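Local structure of phenyl-3-pyruvate decarboxylase (Azospirillum brasilense, 2NXW) at residues N492-A500 and L535-G543. The protein decarboxylates phenylpyruvate and indole-3-pyruvate with the help of thiamine diphosphate and a magnesium ion, the latter reaction being a step of auxin biosynthesis. Numbering follows the deposited sequence.
Sequences NDLDDWRFA and LIEAMIPRG
The carboxylate of Glu-537 receives two consecutive backbone N-H groups, those of Phe-499 and Ala-500, in the short helix 499-502: Ala-500 N reaches OE1 at 3.1 Å along a nearly straight bond (165°), and Phe-499 N reaches OE2 at 3.3 Å with a more bent one. Both donors come from above the carboxylate plane. Glu-537 stands out from strand 534-539 far enough for its carboxylate to meet both N-H groups because its chain is extended, with CG opposite the backbone N (chi1 -180°). OE2 is also paired with Arg-512 and hydrogen-bonded to Asn-475, partners that probably offset its 3.1 Å approach to Trp-497 O, another acceptor. Arg-512 bridges to Asp-496 OD1 as well, joining the two acids through one cation.

At the far end, Arg-542 and Asp-493 stack, their guanidinium and carboxylate planes 5° apart. Asp-493 OD1 sits over one guanidinium face, 3.4 Å from Arg-542 NH1, so this salt bridge is one of charge without a directed N-H. Arg-483 also pairs with Asp-493 OD1, while Arg-542 NH2 is hydrogen-bonded to Ala-477 O.

Glu-537 OE2 lies near the ring plane of Phe-499, at its edge, 3.4 Å from CD2; the ring and carboxylate planes are steeply inclined. Ala-500 CB rests 4.0 Å from Glu-537 CB, and the CD2 branch of Leu-535 touches the Phe-499 backbone, 3.8 Å from its O.

Within the C-terminal thiamine diphosphate-binding domain, the contact thus ties an inner strand of the parallel sheet to a chain section whose Leu-494 borders the cofactor and magnesium. Its buried glutamate, met by two N-H groups, an amide and an arginine, is probably held as the anion, whereas the Asp-493–Arg-542 stack relies on less directional electrostatics.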
ATOM      1  N   ASN A 492     -21.244 -17.066 -21.487  1.00 13.43           N
ATOM      2  CA  ASN A 492     -20.152 -17.342 -22.417  1.00 13.42           C
ATOM      3  C   ASN A 492     -20.675 -17.593 -23.825  1.00 14.21           C
ATOM      4  O   ASN A 492     -19.896 -17.722 -24.774  1.00 14.63           O
ATOM      5  CB  ASN A 492     -19.314 -18.526 -21.935  1.00 15.08           C
ATOM      6  CG  ASN A 492     -18.528 -18.204 -20.682  1.00 15.01           C
ATOM      7  OD1 ASN A 492     -18.388 -19.046 -19.787  1.00 19.48           O
ATOM      8  ND2 ASN A 492     -17.998 -16.988 -20.614  1.00 13.24           N
ATOM      9  N   ASP A 493     -21.997 -17.682 -23.958  1.00 13.85           N
ATOM     10  CA  ASP A 493     -22.618 -17.860 -25.269  1.00 13.76           C
ATOM     11  C   ASP A 493     -22.670 -16.497 -25.942  1.00 14.63           C
ATOM     12  O   ASP A 493     -23.299 -15.573 -25.422  1.00 18.61           O
ATOM     13  CB  ASP A 493     -24.066 -18.352 -25.143  1.00 14.77           C
ATOM     14  CG  ASP A 493     -24.175 -19.767 -24.641  1.00 18.38           C
ATOM     15  OD1 ASP A 493     -23.189 -20.529 -24.704  1.00 19.48           O
ATOM     16  OD2 ASP A 493     -25.290 -20.131 -24.201  1.00 20.36           O
ATOM     17  N   LEU A 494     -22.035 -16.366 -27.103  1.00 11.84           N
ATOM     18  CA  LEU A 494     -22.059 -15.099 -27.815  1.00 12.52           C
ATOM     19  C   LEU A 494     -23.021 -15.212 -28.985  1.00 12.46           C
ATOM     20  O   LEU A 494     -23.464 -16.310 -29.342  1.00 13.27           O
ATOM     21  CB  LEU A 494     -20.655 -14.711 -28.300  1.00 13.44           C
ATOM     22  CG  LEU A 494     -19.603 -14.572 -27.184  1.00 13.91           C
ATOM     23  CD1 LEU A 494     -18.247 -14.199 -27.772  1.00 14.91           C
ATOM     24  CD2 LEU A 494     -20.043 -13.510 -26.169  1.00 15.88           C
ATOM     25  N   ASP A 495     -23.340 -14.068 -29.572  1.00 13.99           N
ATOM     26  CA  ASP A 495     -24.270 -14.004 -30.691  1.00 14.37           C
ATOM     27  C   ASP A 495     -23.526 -14.295 -31.988  1.00 14.75           C
ATOM     28  O   ASP A 495     -22.302 -14.463 -32.002  1.00 14.50           O
ATOM     29  CB  ASP A 495     -24.878 -12.600 -30.749  1.00 14.51           C
ATOM     30  CG  ASP A 495     -26.286 -12.584 -31.284  1.00 18.69           C
ATOM     31  OD1 ASP A 495     -26.691 -13.547 -31.968  1.00 22.27           O
ATOM     32  OD2 ASP A 495     -26.987 -11.579 -31.030  1.00 19.57           O
ATOM     33  N   ASP A 496     -24.283 -14.358 -33.074  1.00 15.41           N
ATOM     34  CA  ASP A 496     -23.730 -14.592 -34.402  1.00 16.18           C
ATOM     35  C   ASP A 496     -23.352 -13.240 -34.990  1.00 14.19           C
ATOM     36  O   ASP A 496     -24.189 -12.358 -35.095  1.00 15.97           O
ATOM     37  CB  ASP A 496     -24.789 -15.272 -35.289  1.00 18.41           C
ATOM     38  CG  ASP A 496     -24.358 -15.397 -36.745  1.00 21.41           C
ATOM     39  OD1 ASP A 496     -23.241 -15.888 -36.994  1.00 21.30           O
ATOM     40  OD2 ASP A 496     -25.152 -15.016 -37.637  1.00 24.84           O
ATOM     41  N   TRP A 497     -22.065 -13.057 -35.288  1.00 13.15           N
ATOM     42  CA  TRP A 497     -21.582 -11.832 -35.931  1.00 13.64           C
ATOM     43  C   TRP A 497     -21.069 -12.349 -37.279  1.00 12.19           C
ATOM     44  O   TRP A 497     -20.328 -13.338 -37.318  1.00 13.31           O
ATOM     45  CB  TRP A 497     -20.414 -11.208 -35.157  1.00 13.16           C
ATOM     46  CG  TRP A 497     -20.764 -10.638 -33.811  1.00 11.60           C
ATOM     47  CD1 TRP A 497     -21.368 -11.294 -32.763  1.00 12.35           C
ATOM     48  CD2 TRP A 497     -20.430  -9.330 -33.325  1.00 11.59           C
ATOM     49  NE1 TRP A 497     -21.413 -10.474 -31.655  1.00 12.30           N
ATOM     50  CE2 TRP A 497     -20.846  -9.266 -31.970  1.00 11.58           C
ATOM     51  CE3 TRP A 497     -19.811  -8.209 -33.901  1.00 12.94           C
ATOM     52  CZ2 TRP A 497     -20.661  -8.124 -31.185  1.00 12.24           C
ATOM     53  CZ3 TRP A 497     -19.624  -7.069 -33.117  1.00 11.03           C
ATOM     54  CH2 TRP A 497     -20.049  -7.042 -31.772  1.00 12.29           C
ATOM     55  N   ARG A 498     -21.476 -11.708 -38.375  1.00 12.58           N
ATOM     56  CA  ARG A 498     -21.049 -12.139 -39.708  1.00 12.09           C
ATOM     57  C   ARG A 498     -19.794 -11.356 -40.075  1.00 11.71           C
ATOM     58  O   ARG A 498     -19.842 -10.387 -40.831  1.00 12.41           O
ATOM     59  CB  ARG A 498     -22.154 -11.883 -40.732  1.00 14.18           C
ATOM     60  CG  ARG A 498     -23.270 -12.921 -40.745  1.00 19.07           C
ATOM     61  CD  ARG A 498     -24.110 -12.913 -39.498  1.00 23.18           C
ATOM     62  NE  ARG A 498     -24.817 -11.646 -39.340  1.00 25.10           N
ATOM     63  CZ  ARG A 498     -25.868 -11.470 -38.548  1.00 24.75           C
ATOM     64  NH1 ARG A 498     -26.438 -10.278 -38.470  1.00 23.33           N
ATOM     65  NH2 ARG A 498     -26.351 -12.489 -37.850  1.00 23.60           N
ATOM     66  N   PHE A 499     -18.672 -11.784 -39.520  1.00 11.78           N
ATOM     67  CA  PHE A 499     -17.413 -11.081 -39.723  1.00 10.79           C
ATOM     68  C   PHE A 499     -16.945 -11.028 -41.172  1.00 11.57           C
ATOM     69  O   PHE A 499     -16.508  -9.967 -41.643  1.00 11.37           O
ATOM     70  CB  PHE A 499     -16.337 -11.709 -38.832  1.00 11.37           C
ATOM     71  CG  PHE A 499     -16.634 -11.615 -37.346  1.00 11.23           C
ATOM     72  CD1 PHE A 499     -16.568 -10.394 -36.678  1.00 11.35           C
ATOM     73  CD2 PHE A 499     -16.920 -12.766 -36.611  1.00 11.44           C
ATOM     74  CE1 PHE A 499     -16.768 -10.318 -35.286  1.00 11.49           C
ATOM     75  CE2 PHE A 499     -17.125 -12.700 -35.223  1.00 11.56           C
ATOM     76  CZ  PHE A 499     -17.043 -11.478 -34.564  1.00 13.29           C
ATOM     77  N   ALA A 500     -17.044 -12.148 -41.883  1.00 11.02           N
ATOM     78  CA  ALA A 500     -16.621 -12.166 -43.282  1.00 12.19           C
ATOM     79  C   ALA A 500     -17.410 -11.131 -44.071  1.00 12.34           C
ATOM     80  O   ALA A 500     -16.844 -10.457 -44.939  1.00 13.64           O
ATOM     81  CB  ALA A 500     -16.808 -13.556 -43.891  1.00 12.52           C
ATOM     82  N   LEU A 535      -9.620 -12.356 -44.845  1.00 11.63           N
ATOM     83  CA  LEU A 535     -10.233 -12.824 -43.612  1.00 11.83           C
ATOM     84  C   LEU A 535     -11.019 -14.110 -43.856  1.00 11.55           C
ATOM     85  O   LEU A 535     -11.984 -14.130 -44.624  1.00 13.84           O
ATOM     86  CB  LEU A 535     -11.161 -11.738 -43.060  1.00 11.15           C
ATOM     87  CG  LEU A 535     -11.957 -12.090 -41.798  1.00 13.65           C
ATOM     88  CD1 LEU A 535     -11.001 -12.387 -40.658  1.00 15.51           C
ATOM     89  CD2 LEU A 535     -12.879 -10.933 -41.433  1.00 16.09           C
ATOM     90  N   ILE A 536     -10.577 -15.186 -43.224  1.00 10.66           N
ATOM     91  CA  ILE A 536     -11.259 -16.471 -43.330  1.00 11.10           C
ATOM     92  C   ILE A 536     -11.987 -16.664 -42.001  1.00 11.49           C
ATOM     93  O   ILE A 536     -11.348 -16.847 -40.959  1.00 11.23           O
ATOM     94  CB  ILE A 536     -10.265 -17.639 -43.540  1.00 10.65           C
ATOM     95  CG1 ILE A 536      -9.473 -17.429 -44.842  1.00 12.25           C
ATOM     96  CG2 ILE A 536     -11.042 -18.976 -43.604  1.00 12.23           C
ATOM     97  CD1 ILE A 536      -8.313 -18.405 -45.012  1.00 14.46           C
ATOM     98  N   GLU A 537     -13.313 -16.605 -42.045  1.00 10.80           N
ATOM     99  CA  GLU A 537     -14.134 -16.770 -40.850  1.00 10.92           C
ATOM    100  C   GLU A 537     -14.532 -18.238 -40.778  1.00 10.20           C
ATOM    101  O   GLU A 537     -15.443 -18.678 -41.493  1.00 12.42           O
ATOM    102  CB  GLU A 537     -15.368 -15.870 -40.944  1.00 11.70           C
ATOM    103  CG  GLU A 537     -16.272 -15.987 -39.732  1.00 12.86           C
ATOM    104  CD  GLU A 537     -17.576 -15.247 -39.891  1.00 13.04           C
ATOM    105  OE1 GLU A 537     -17.990 -14.964 -41.041  1.00 11.72           O
ATOM    106  OE2 GLU A 537     -18.205 -14.960 -38.850  1.00 14.57           O
ATOM    107  N   ALA A 538     -13.851 -18.982 -39.912  1.00 10.85           N
ATOM    108  CA  ALA A 538     -14.093 -20.415 -39.769  1.00 10.75           C
ATOM    109  C   ALA A 538     -15.101 -20.683 -38.675  1.00 12.15           C
ATOM    110  O   ALA A 538     -14.825 -20.423 -37.505  1.00 12.95           O
ATOM    111  CB  ALA A 538     -12.789 -21.135 -39.454  1.00 12.26           C
ATOM    112  N   MET A 539     -16.271 -21.192 -39.056  1.00 11.26           N
ATOM    113  CA  MET A 539     -17.305 -21.507 -38.073  1.00 11.84           C
ATOM    114  C   MET A 539     -16.921 -22.813 -37.372  1.00 12.13           C
ATOM    115  O   MET A 539     -16.607 -23.812 -38.013  1.00 13.44           O
ATOM    116  CB  MET A 539     -18.662 -21.645 -38.764  1.00 11.07           C
ATOM    117  CG  MET A 539     -19.025 -20.454 -39.661  1.00 12.54           C
ATOM    118  SD  MET A 539     -18.841 -18.832 -38.824  1.00 12.85           S
ATOM    119  CE  MET A 539     -20.205 -18.926 -37.652  1.00 15.44           C
ATOM    120  N   ILE A 540     -16.932 -22.789 -36.045  1.00 11.19           N
ATOM    121  CA  ILE A 540     -16.554 -23.949 -35.244  1.00 12.41           C
ATOM    122  C   ILE A 540     -17.619 -24.173 -34.178  1.00 12.11           C
ATOM    123  O   ILE A 540     -18.071 -23.221 -33.556  1.00 12.72           O
ATOM    124  CB  ILE A 540     -15.210 -23.685 -34.529  1.00 12.32           C
ATOM    125  CG1 ILE A 540     -14.125 -23.392 -35.563  1.00 14.45           C
ATOM    126  CG2 ILE A 540     -14.817 -24.879 -33.646  1.00 12.63           C
ATOM    127  CD1 ILE A 540     -12.795 -22.934 -34.940  1.00 14.43           C
ATOM    128  N   PRO A 541     -18.041 -25.430 -33.964  1.00 12.76           N
ATOM    129  CA  PRO A 541     -19.061 -25.641 -32.931  1.00 13.36           C
ATOM    130  C   PRO A 541     -18.508 -25.418 -31.517  1.00 12.81           C
ATOM    131  O   PRO A 541     -17.306 -25.554 -31.271  1.00 14.26           O
ATOM    132  CB  PRO A 541     -19.465 -27.110 -33.119  1.00 14.76           C
ATOM    133  CG  PRO A 541     -19.062 -27.438 -34.524  1.00 15.33           C
ATOM    134  CD  PRO A 541     -17.769 -26.671 -34.714  1.00 14.01           C
ATOM    135  N   ARG A 542     -19.395 -25.066 -30.591  1.00 13.49           N
ATOM    136  CA  ARG A 542     -18.993 -24.921 -29.202  1.00 12.88           C
ATOM    137  C   ARG A 542     -18.643 -26.321 -28.692  1.00 14.23           C
ATOM    138  O   ARG A 542     -19.197 -27.327 -29.174  1.00 14.15           O
ATOM    139  CB  ARG A 542     -20.137 -24.347 -28.374  1.00 13.19           C
ATOM    140  CG  ARG A 542     -20.470 -22.921 -28.732  1.00 12.55           C
ATOM    141  CD  ARG A 542     -21.711 -22.471 -28.013  1.00 13.49           C
ATOM    142  NE  ARG A 542     -22.105 -21.126 -28.410  1.00 14.14           N
ATOM    143  CZ  ARG A 542     -23.335 -20.645 -28.281  1.00 15.39           C
ATOM    144  NH1 ARG A 542     -24.293 -21.400 -27.753  1.00 16.04           N
ATOM    145  NH2 ARG A 542     -23.620 -19.429 -28.710  1.00 14.17           N
ATOM    146  N   GLY A 543     -17.721 -26.392 -27.741  1.00 13.56           N
ATOM    147  CA  GLY A 543     -17.335 -27.682 -27.187  1.00 16.08           C
ATOM    148  C   GLY A 543     -16.236 -28.395 -27.960  1.00 16.99           C
ATOM    149  O   GLY A 543     -15.768 -29.456 -27.541  1.00 20.49           O
TER